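Local coordinates for protein ATP phosphoribosyltransferase (Methanobacterium thermoautotrophicum, PDB 2VD3) that probably catalyses the condensation of ATP with 5-phosphoribose 1-diphosphate, the first step of histidine biosynthesis, and binds histidine, the inhibitor and end product of that pathway, at residues 87-92 with 209-214; 221-226 with 272-277; 241-246 with 253-258. One frame throughout, in Å; residues are numbered along the deposited sequence. Where two conformers were deposited one is given.

Interaction 1: 87-92 with 209-214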
loop_
_atom_site.group_PDB
_atom_site.type_symbol
_atom_site.label_atom_id
_atom_site.label_comp_id
_atom_site.label_asym_id
_atom_site.label_seq_id
_atom_site.Cartn_x
_atom_site.Cartn_y
_atom_site.Cartn_z
ATOM N N GLU A 87 23.299 -9.339 24.874
ATOM C CA GLU A 87 23.044 -10.686 24.354
ATOM C C GLU A 87 23.052 -10.684 22.846
ATOM O O GLU A 87 22.632 -9.709 22.219
ATOM C CB GLU A 87 21.663 -11.203 24.785
ATOM C CG GLU A 87 21.417 -11.331 26.274
ATOM C CD GLU A 87 22.337 -12.329 26.941
ATOM O OE1 GLU A 87 22.705 -12.092 28.101
ATOM O OE2 GLU A 87 22.685 -13.350 26.320
ATOM N N ASP A 88 23.516 -11.777 22.256
ATOM C CA ASP A 88 23.259 -12.012 20.850
ATOM C C ASP A 88 21.907 -12.703 20.764
ATOM O O ASP A 88 21.621 -13.608 21.549
ATOM C CB ASP A 88 24.351 -12.855 20.207
ATOM C CG ASP A 88 24.053 -13.167 18.754
ATOM O OD1 ASP A 88 23.178 -14.017 18.508
ATOM O OD2 ASP A 88 24.678 -12.560 17.858
ATOM N N LEU A 89 21.075 -12.272 19.816
ATOM C CA LEU A 89 19.688 -12.749 19.748
ATOM C C LEU A 89 19.420 -13.856 18.729
ATOM O O LEU A 89 18.285 -14.318 18.592
ATOM C CB LEU A 89 18.724 -11.573 19.573
ATOM C CG LEU A 89 18.801 -10.557 20.712
ATOM C CD1 LEU A 89 17.965 -9.329 20.408
ATOM C CD2 LEU A 89 18.413 -11.179 22.049
ATOM N N LYS A 90 20.473 -14.271 18.025
ATOM C CA LYS A 90 20.479 -15.470 17.182
ATOM C C LYS A 90 19.534 -15.452 15.988
ATOM O O LYS A 90 19.205 -16.496 15.438
ATOM C CB LYS A 90 20.287 -16.744 18.022
ATOM C CG LYS A 90 21.588 -17.265 18.617
ATOM C CD LYS A 90 21.361 -18.254 19.755
ATOM C CE LYS A 90 20.965 -19.637 19.257
ATOM N NZ LYS A 90 20.271 -20.427 20.326
ATOM N N TYR A 91 19.118 -14.262 15.577
ATOM C CA TYR A 91 18.337 -14.111 14.354
ATOM C C TYR A 91 18.861 -12.918 13.559
ATOM O O TYR A 91 19.699 -12.148 14.048
ATOM C CB TYR A 91 16.836 -13.978 14.674
ATOM C CG TYR A 91 16.386 -12.609 15.165
ATOM C CD1 TYR A 91 16.533 -12.233 16.502
ATOM C CD2 TYR A 91 15.809 -11.693 14.285
ATOM C CE1 TYR A 91 16.107 -10.975 16.952
ATOM C CE2 TYR A 91 15.389 -10.441 14.713
ATOM C CZ TYR A 91 15.534 -10.083 16.045
ATOM O OH TYR A 91 15.106 -8.840 16.448
ATOM N N GLY A 92 18.378 -12.775 12.332
ATOM C CA GLY A 92 18.752 -11.640 11.491
ATOM C C GLY A 92 20.224 -11.631 11.157
ATOM O O GLY A 92 20.857 -10.590 11.127
ATOM N N GLY A 209 16.481 -16.792 28.235
ATOM C CA GLY A 209 15.681 -18.017 28.290
ATOM C C GLY A 209 15.015 -18.453 26.989
ATOM O O GLY A 209 14.978 -19.643 26.684
ATOM N N VAL A 210 14.488 -17.503 26.222
ATOM C CA VAL A 210 13.864 -17.801 24.924
ATOM C C VAL A 210 14.907 -18.236 23.893
ATOM O O VAL A 210 14.629 -19.086 23.045
ATOM C CB VAL A 210 13.042 -16.595 24.393
ATOM C CG1 VAL A 210 12.614 -16.787 22.941
ATOM C CG2 VAL A 210 11.824 -16.372 25.270
ATOM N N ILE A 211 16.104 -17.662 23.982
ATOM C CA ILE A 211 17.185 -17.979 23.054
ATOM C C ILE A 211 17.730 -19.381 23.280
ATOM O O ILE A 211 18.099 -20.074 22.328
ATOM C CB ILE A 211 18.335 -16.948 23.153
ATOM C CG1 ILE A 211 17.911 -15.628 22.505
ATOM C CG2 ILE A 211 19.598 -17.467 22.472
ATOM C CD1 ILE A 211 18.727 -14.485 22.972
ATOM N N ASP A 212 17.786 -19.799 24.541
ATOM C CA ASP A 212 18.266 -21.133 24.869
ATOM C C ASP A 212 17.222 -22.198 24.565
ATOM O O ASP A 212 17.533 -23.393 24.554
ATOM C CB ASP A 212 18.702 -21.212 26.338
ATOM C CG ASP A 212 19.897 -20.320 26.649
ATOM O OD1 ASP A 212 20.725 -20.075 25.739
ATOM O OD2 ASP A 212 20.005 -19.866 27.811
ATOM N N ALA A 213 15.986 -21.766 24.322
ATOM C CA ALA A 213 14.912 -22.693 23.950
ATOM C C ALA A 213 14.907 -23.003 22.451
ATOM O O ALA A 213 14.208 -23.922 22.012
ATOM C CB ALA A 213 13.546 -22.159 24.402
ATOM N N GLU A 214 15.684 -22.238 21.678
ATOM C CA GLU A 214 15.728 -22.390 20.223
ATOM C C GLU A 214 16.240 -23.770 19.842
ATOM O O GLU A 214 17.271 -24.218 20.341
ATOM C CB GLU A 214 16.565 -21.285 19.559
ATOM C CG GLU A 214 16.790 -21.446 18.031
ATOM C CD GLU A 214 18.103 -22.172 17.676
ATOM O OE1 GLU A 214 19.159 -21.829 18.262
ATOM O OE2 GLU A 214 18.088 -23.074 16.799
#
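Ile211 stands at the centre of the contact, projecting from the C-terminal part of helix 197-212 into the bend that follows strand 84-88. Its two branches do separate work. CD1, at the end of the longer one, lies 3.3 Å from the carbonyl oxygen, O, of Asp88 and 3.4 Å from CD2 of Leu89, whose side chain crosses the isoleucine at about a right angle. The shorter branch, CG2, meets the aliphatic part of Lys90, with the lysine CD 3.3 Å from Ile211 CG2, a tight approach of methyl to methylene. Lys90 runs past this methyl and bends at chi3 (77°), which carries its ammonium group on to two acceptors. NZ donates to the carbonyl oxygen of Ile211 (NZ to O 3.0 Å), approaching it tilted from the carbonyl plane. It also forms a salt bridge with Glu214, NZ to OE1 2.7 Å, through the lone pair of OE1 that points away from the second carboxylate oxygen. Glu214 itself packs on Gln43 of a second subunit. On the strand side, the backbone at Lys90 is fixed by an Asx turn, Lys90 N donating to Asp88 OD1 at 2.8 Å; the other oxygen of Asp88 is held by Ser183 and Lys185. Chemically, the lysine serves both characters of the contact: its chain extends the apolar patch begun by Ile211, and its charge is shared by a carboxylate and a carbonyl near the helix C-terminus, where the helix dipole would be expected to favour a cation.

Interaction 2: 221-226 with 272-277. With HIS (histidine), chain C.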
loop_
_atom_site.group_PDB
_atom_site.type_symbol
_atom_site.label_atom_id
_atom_site.label_comp_id
_atom_site.label_asym_id
_atom_site.label_seq_id
_atom_site.Cartn_x
_atom_site.Cartn_y
_atom_site.Cartn_z
ATOM N N LEU A 221 6.596 -39.876 24.722
ATOM C CA LEU A 221 6.245 -41.148 24.079
ATOM C C LEU A 221 5.706 -42.174 25.069
ATOM O O LEU A 221 6.021 -42.129 26.260
ATOM C CB LEU A 221 7.447 -41.735 23.324
ATOM C CG LEU A 221 8.764 -42.023 24.061
ATOM C CD1 LEU A 221 8.719 -43.295 24.919
ATOM C CD2 LEU A 221 9.872 -42.143 23.047
ATOM N N ASN A 222 4.896 -43.094 24.556
ATOM C CA ASN A 222 4.449 -44.253 25.312
ATOM C C ASN A 222 5.290 -45.475 24.939
ATOM O O ASN A 222 5.415 -45.815 23.762
ATOM C CB ASN A 222 2.966 -44.523 25.049
ATOM C CG ASN A 222 2.063 -43.443 25.617
ATOM O OD1 ASN A 222 2.331 -42.879 26.681
ATOM N ND2 ASN A 222 0.969 -43.162 24.914
ATOM N N ILE A 223 5.877 -46.121 25.944
ATOM C CA ILE A 223 6.689 -47.317 25.723
ATOM C C ILE A 223 6.277 -48.442 26.662
ATOM O O ILE A 223 5.943 -48.200 27.823
ATOM C CB ILE A 223 8.223 -47.020 25.841
ATOM C CG1 ILE A 223 9.065 -48.197 25.346
ATOM C CG2 ILE A 223 8.624 -46.679 27.259
ATOM C CD1 ILE A 223 9.065 -48.388 23.855
ATOM N N ASP A 224 6.283 -49.668 26.145
ATOM C CA ASP A 224 6.113 -50.847 26.981
ATOM C C ASP A 224 7.376 -51.004 27.824
ATOM O O ASP A 224 8.495 -50.850 27.317
ATOM C CB ASP A 224 5.832 -52.092 26.130
ATOM C CG ASP A 224 4.573 -51.946 25.277
ATOM O OD1 ASP A 224 3.517 -52.490 25.671
ATOM O OD2 ASP A 224 4.632 -51.272 24.222
ATOM N N ARG A 225 7.179 -51.294 29.110
ATOM C CA ARG A 225 8.254 -51.354 30.110
ATOM C C ARG A 225 9.441 -52.254 29.738
ATOM O O ARG A 225 10.578 -51.975 30.129
ATOM C CB ARG A 225 7.677 -51.800 31.455
ATOM C CG ARG A 225 8.474 -51.362 32.656
ATOM C CD ARG A 225 7.560 -51.203 33.845
ATOM N NE ARG A 225 8.190 -50.409 34.893
ATOM C CZ ARG A 225 7.523 -49.748 35.835
ATOM N NH1 ARG A 225 8.187 -49.049 36.747
ATOM N NH2 ARG A 225 6.195 -49.779 35.862
ATOM N N LYS A 226 9.169 -53.327 28.993
ATOM C CA LYS A 226 10.211 -54.256 28.538
ATOM C C LYS A 226 11.276 -53.568 27.674
ATOM O O LYS A 226 12.410 -54.045 27.571
ATOM C CB LYS A 226 9.592 -55.448 27.792
ATOM C CG LYS A 226 8.682 -55.058 26.630
ATOM C CD LYS A 226 7.907 -56.250 26.095
ATOM C CE LYS A 226 6.874 -55.805 25.066
ATOM N NZ LYS A 226 5.970 -56.921 24.676
ATOM N N LYS A 272 10.885 -45.609 17.225
ATOM C CA LYS A 272 9.884 -46.493 16.612
ATOM C C LYS A 272 10.358 -47.947 16.506
ATOM O O LYS A 272 9.594 -48.876 16.776
ATOM C CB LYS A 272 9.476 -45.979 15.225
ATOM C CG LYS A 272 8.672 -44.675 15.229
ATOM C CD LYS A 272 7.274 -44.832 15.810
ATOM C CE LYS A 272 6.356 -45.630 14.895
ATOM N NZ LYS A 272 5.112 -46.020 15.616
ATOM N N ALA A 273 11.621 -48.121 16.123
ATOM C CA ALA A 273 12.250 -49.436 15.997
ATOM C C ALA A 273 12.384 -50.167 17.344
ATOM O O ALA A 273 12.605 -51.377 17.379
ATOM C CB ALA A 273 13.609 -49.302 15.320
ATOM N N VAL A 274 12.239 -49.427 18.443
ATOM C CA VAL A 274 12.343 -49.995 19.791
ATOM C C VAL A 274 10.966 -50.249 20.436
ATOM O O VAL A 274 10.864 -50.895 21.482
ATOM C CB VAL A 274 13.308 -49.147 20.684
ATOM C CG1 VAL A 274 12.864 -49.081 22.152
ATOM C CG2 VAL A 274 14.730 -49.683 20.566
ATOM N N GLY A 275 9.908 -49.773 19.785
ATOM C CA GLY A 275 8.546 -50.010 20.261
ATOM C C GLY A 275 7.865 -48.774 20.818
ATOM O O GLY A 275 6.789 -48.864 21.411
ATOM N N ALA A 276 8.491 -47.618 20.630
ATOM C CA ALA A 276 7.885 -46.355 21.023
ATOM C C ALA A 276 6.699 -46.043 20.128
ATOM O O ALA A 276 6.762 -46.222 18.908
ATOM C CB ALA A 276 8.895 -45.240 20.966
ATOM N N ARG A 277 5.604 -45.613 20.745
ATOM C CA ARG A 277 4.456 -45.104 19.997
ATOM C C ARG A 277 3.978 -43.767 20.558
ATOM O O ARG A 277 4.431 -43.339 21.628
ATOM C CB ARG A 277 3.321 -46.144 19.914
ATOM C CG ARG A 277 2.931 -46.834 21.215
ATOM C CD ARG A 277 2.249 -48.167 20.909
ATOM N NE ARG A 277 2.129 -49.041 22.081
ATOM C CZ ARG A 277 0.984 -49.324 22.702
ATOM N NH1 ARG A 277 0.981 -50.135 23.759
ATOM N NH2 ARG A 277 -0.162 -48.803 22.269
HETATM N N HIS C . -0.127 -41.313 27.820
HETATM C CA HIS C . -0.928 -40.229 27.158
HETATM C C HIS C . -1.615 -40.736 25.898
HETATM O O HIS C . -2.484 -40.065 25.344
HETATM C CB HIS C . -0.039 -39.028 26.815
HETATM C CG HIS C . 1.159 -39.378 25.985
HETATM N ND1 HIS C . 2.450 -39.263 26.457
HETATM C CD2 HIS C . 1.261 -39.840 24.717
HETATM C CE1 HIS C . 3.295 -39.641 25.514
HETATM N NE2 HIS C . 2.598 -40.000 24.449
HETATM O OXT HIS C . -1.314 -41.828 25.396
#
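Chi1 of Ile223 (-169°) sends CG1 away from the backbone N, and the bend at chi2 then swings CD1 over the backbone of Gly275 and Ala276. Arg277 does the reverse: its CG sits in the crowded position between N and the carbonyl carbon (chi1 48°), and the chain then extends to carry the guanidinium along to Asp224. Ile223 CD1 lies 3.3 Å from the carbonyl carbon, C, of Gly275. That glycine ends the preceding helix in a Schellman motif, and its positive phi suits a residue without a side chain. Leu221 CD2 adds a looser apolar touch on Ala276 CB at 3.9 Å. The backbones are joined by the antiparallel hydrogen-bonded pair of Asn222 and Arg277: Asn222 N to Arg277 O and Arg277 N to Asn222 O, each 3.0 Å. At the edge of the Arg277 guanidinium lies the Asp224 carboxylate, its plane turned 22° from that group, in a long salt bridge of 3.9 Å between OD2 and NH1. Asn222 reads both ends of the bound histidine's backbone, taking the amino N on OD1 (3.1 Å) and giving ND2 to the carboxylate OXT (2.7 Å), while Asp278 OD2 also accepts from ND2. Without the amide, as with an alanine here, the ligand's amino and carboxylate groups would each probably be short of a partner, and Asp278 OD2 would lose its amide donor. Met238, Thr239, Gly240, Thr242 and Val258 of a second subunit, with Asp278 O, also bind this ligand between subunits. Strand 216-224 runs between strands 252-260 and 279-283, with Ile223 and Val274 resting on Val231 of helix 228-234 and Leu221 and Ala276 on Leu271 of helix 264-272.

Interaction 3: 241-246 with 253-258. With HIS (histidine), chain B.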
loop_
_atom_site.group_PDB
_atom_site.type_symbol
_atom_site.label_atom_id
_atom_site.label_comp_id
_atom_site.label_asym_id
_atom_site.label_seq_id
_atom_site.Cartn_x
_atom_site.Cartn_y
_atom_site.Cartn_z
ATOM N N PRO A 241 15.719 -38.900 31.253
ATOM C CA PRO A 241 14.313 -38.921 30.844
ATOM C C PRO A 241 13.372 -39.045 32.034
ATOM O O PRO A 241 13.684 -39.736 33.009
ATOM C CB PRO A 241 14.218 -40.174 29.967
ATOM C CG PRO A 241 15.363 -41.026 30.379
ATOM C CD PRO A 241 16.456 -40.067 30.740
ATOM N N THR A 242 12.240 -38.358 31.957
ATOM C CA THR A 242 11.213 -38.429 32.991
ATOM C C THR A 242 10.252 -39.546 32.613
ATOM O O THR A 242 9.736 -39.577 31.489
ATOM C CB THR A 242 10.461 -37.082 33.157
ATOM O OG1 THR A 242 11.393 -36.025 33.424
ATOM C CG2 THR A 242 9.465 -37.151 34.295
ATOM N N VAL A 243 10.021 -40.455 33.563
ATOM C CA VAL A 243 9.247 -41.671 33.337
ATOM C C VAL A 243 8.012 -41.726 34.240
ATOM O O VAL A 243 8.123 -41.607 35.462
ATOM C CB VAL A 243 10.132 -42.927 33.556
ATOM C CG1 VAL A 243 9.352 -44.215 33.284
ATOM C CG2 VAL A 243 11.366 -42.858 32.672
ATOM N N SER A 244 6.843 -41.919 33.633
ATOM C CA SER A 244 5.578 -41.911 34.366
ATOM C C SER A 244 4.667 -43.080 33.979
ATOM O O SER A 244 4.795 -43.641 32.894
ATOM C CB SER A 244 4.856 -40.582 34.156
ATOM O OG SER A 244 5.593 -39.504 34.709
ATOM N N GLU A 245 3.754 -43.443 34.875
ATOM C CA GLU A 245 2.899 -44.607 34.675
ATOM C C GLU A 245 1.801 -44.291 33.666
ATOM O O GLU A 245 1.314 -43.156 33.599
ATOM C CB GLU A 245 2.285 -45.058 36.011
ATOM C CG GLU A 245 1.643 -46.448 36.006
ATOM C CD GLU A 245 2.652 -47.594 36.157
ATOM O OE1 GLU A 245 2.266 -48.765 35.923
ATOM O OE2 GLU A 245 3.825 -47.334 36.516
ATOM N N VAL A 246 1.435 -45.300 32.877
ATOM C CA VAL A 246 0.313 -45.211 31.948
ATOM C C VAL A 246 -0.706 -46.283 32.322
ATOM O O VAL A 246 -0.343 -47.441 32.507
ATOM C CB VAL A 246 0.774 -45.377 30.476
ATOM C CG1 VAL A 246 -0.416 -45.531 29.527
ATOM C CG2 VAL A 246 1.635 -44.203 30.051
ATOM N N VAL A 253 4.865 -47.347 30.219
ATOM C CA VAL A 253 5.257 -46.073 30.815
ATOM C C VAL A 253 5.237 -44.954 29.772
ATOM O O VAL A 253 5.176 -45.217 28.568
ATOM C CB VAL A 253 6.634 -46.142 31.547
ATOM C CG1 VAL A 253 6.587 -47.147 32.698
ATOM C CG2 VAL A 253 7.763 -46.476 30.589
ATOM N N ALA A 254 5.248 -43.714 30.251
ATOM C CA ALA A 254 5.382 -42.537 29.401
ATOM C C ALA A 254 6.733 -41.907 29.695
ATOM O O ALA A 254 7.111 -41.754 30.858
ATOM C CB ALA A 254 4.267 -41.548 29.670
ATOM N N VAL A 255 7.469 -41.567 28.645
ATOM C CA VAL A 255 8.816 -41.041 28.808
ATOM C C VAL A 255 8.914 -39.673 28.149
ATOM O O VAL A 255 8.552 -39.523 26.975
ATOM C CB VAL A 255 9.871 -41.980 28.185
ATOM C CG1 VAL A 255 11.275 -41.448 28.426
ATOM C CG2 VAL A 255 9.744 -43.382 28.743
ATOM N N HIS A 256 9.363 -38.670 28.904
ATOM C CA HIS A 256 9.565 -37.317 28.374
ATOM C C HIS A 256 11.029 -36.865 28.513
ATOM O O HIS A 256 11.645 -37.098 29.552
ATOM C CB HIS A 256 8.648 -36.296 29.076
ATOM C CG HIS A 256 7.290 -36.826 29.449
ATOM N ND1 HIS A 256 6.659 -36.477 30.623
ATOM C CD2 HIS A 256 6.445 -37.670 28.806
ATOM C CE1 HIS A 256 5.486 -37.081 30.688
ATOM N NE2 HIS A 256 5.333 -37.813 29.600
ATOM N N ALA A 257 11.552 -36.203 27.483
ATOM C CA ALA A 257 12.896 -35.641 27.506
ATOM C C ALA A 257 12.971 -34.438 26.582
ATOM O O ALA A 257 12.310 -34.394 25.542
ATOM C CB ALA A 257 13.918 -36.683 27.100
ATOM N N VAL A 258 13.767 -33.454 26.986
ATOM C CA VAL A 258 14.086 -32.315 26.135
ATOM C C VAL A 258 15.068 -32.811 25.071
ATOM O O VAL A 258 16.065 -33.466 25.394
ATOM C CB VAL A 258 14.721 -31.163 26.949
ATOM C CG1 VAL A 258 14.924 -29.928 26.070
ATOM C CG2 VAL A 258 13.870 -30.826 28.170
HETATM N N HIS B . 13.692 -34.904 32.787
HETATM C CA HIS B . 13.688 -34.439 31.359
HETATM C C HIS B . 15.048 -33.888 30.950
HETATM O O HIS B . 15.304 -33.665 29.769
HETATM C CB HIS B . 12.610 -33.372 31.137
HETATM C CG HIS B . 12.712 -32.205 32.070
HETATM N ND1 HIS B . 11.750 -31.925 33.019
HETATM C CD2 HIS B . 13.659 -31.247 32.200
HETATM C CE1 HIS B . 12.104 -30.844 33.695
HETATM N NE2 HIS B . 13.261 -30.417 33.219
HETATM O OXT HIS B . 15.923 -33.645 31.793
#
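Thr242 and His256 face each other as an antiparallel hydrogen-bonded pair, each backbone N donating to the other's O at 2.8 Å in nearly straight bonds. Two residues on, Ser244 and Ala254 repeat the pattern: Ser244 N reaches Ala254 O and Ala254 N returns a bond to Ser244 O at 2.7 Å. Val243 and Val255 form the non-hydrogen-bonded pair between them, where Val243 CA approaches Ala254 O and Val255 CA approaches Thr242 O in CA-H...O contacts. On the face carrying these two valines, Val243 CG1 leans on Val253 CB at 3.8 Å, and Val255 CG1 meets Pro241 CB at 3.6 Å. The pairing also shapes a histidine site at one end of the ladder. A chi1 of -56° turns Thr242 OG1 to the side of its backbone N, where it meets the ligand's amino N at 2.6 Å, and Val258 N donates to the ligand's carboxylate O at 3.2 Å. The pairing of Thr242 with His256 is likely to set the spacing of these two groups that bind one ligand; Met238, Thr239 and Gly240 of the preceding loop add further bonds, as do Asn222 and Asp278 of a third subunit. The two strands form a beta hairpin of a ferredoxin-like domain. Strand 242-246 lies at the border of the four-stranded sheet and pairs with strands of neighbouring subunits, strand 252-260 is flanked on its other side by strand 216-224, and the valine face rests on Leu228 and Val231 of helix 228-234.

In the fold
Interactions 2 and 3 belong to one sheet, their centres 11 Å apart, with interaction 3 nested in the loop that interaction 2 closes. Strands 216-224 and 252-260 join them directly: Ile223 O lies 2.8 Å from Val253 N, and Val246 CG2 packs 3.7 Å from Asn222 OD1. They serve opposite halves of equivalent interfacial histidine sites: 241-246 with 253-258 supplies Thr242 and Val258 to one ligand, whereas 221-226 supplies Asn222 to another. Interaction 1 lies nearer the chain's centre, with its own centre 33 Å from that of interaction 2 and 28 Å from that of interaction 3. Helix 197-212 leads on into strand 216-224, linking interaction 1 to the histidine-binding domain.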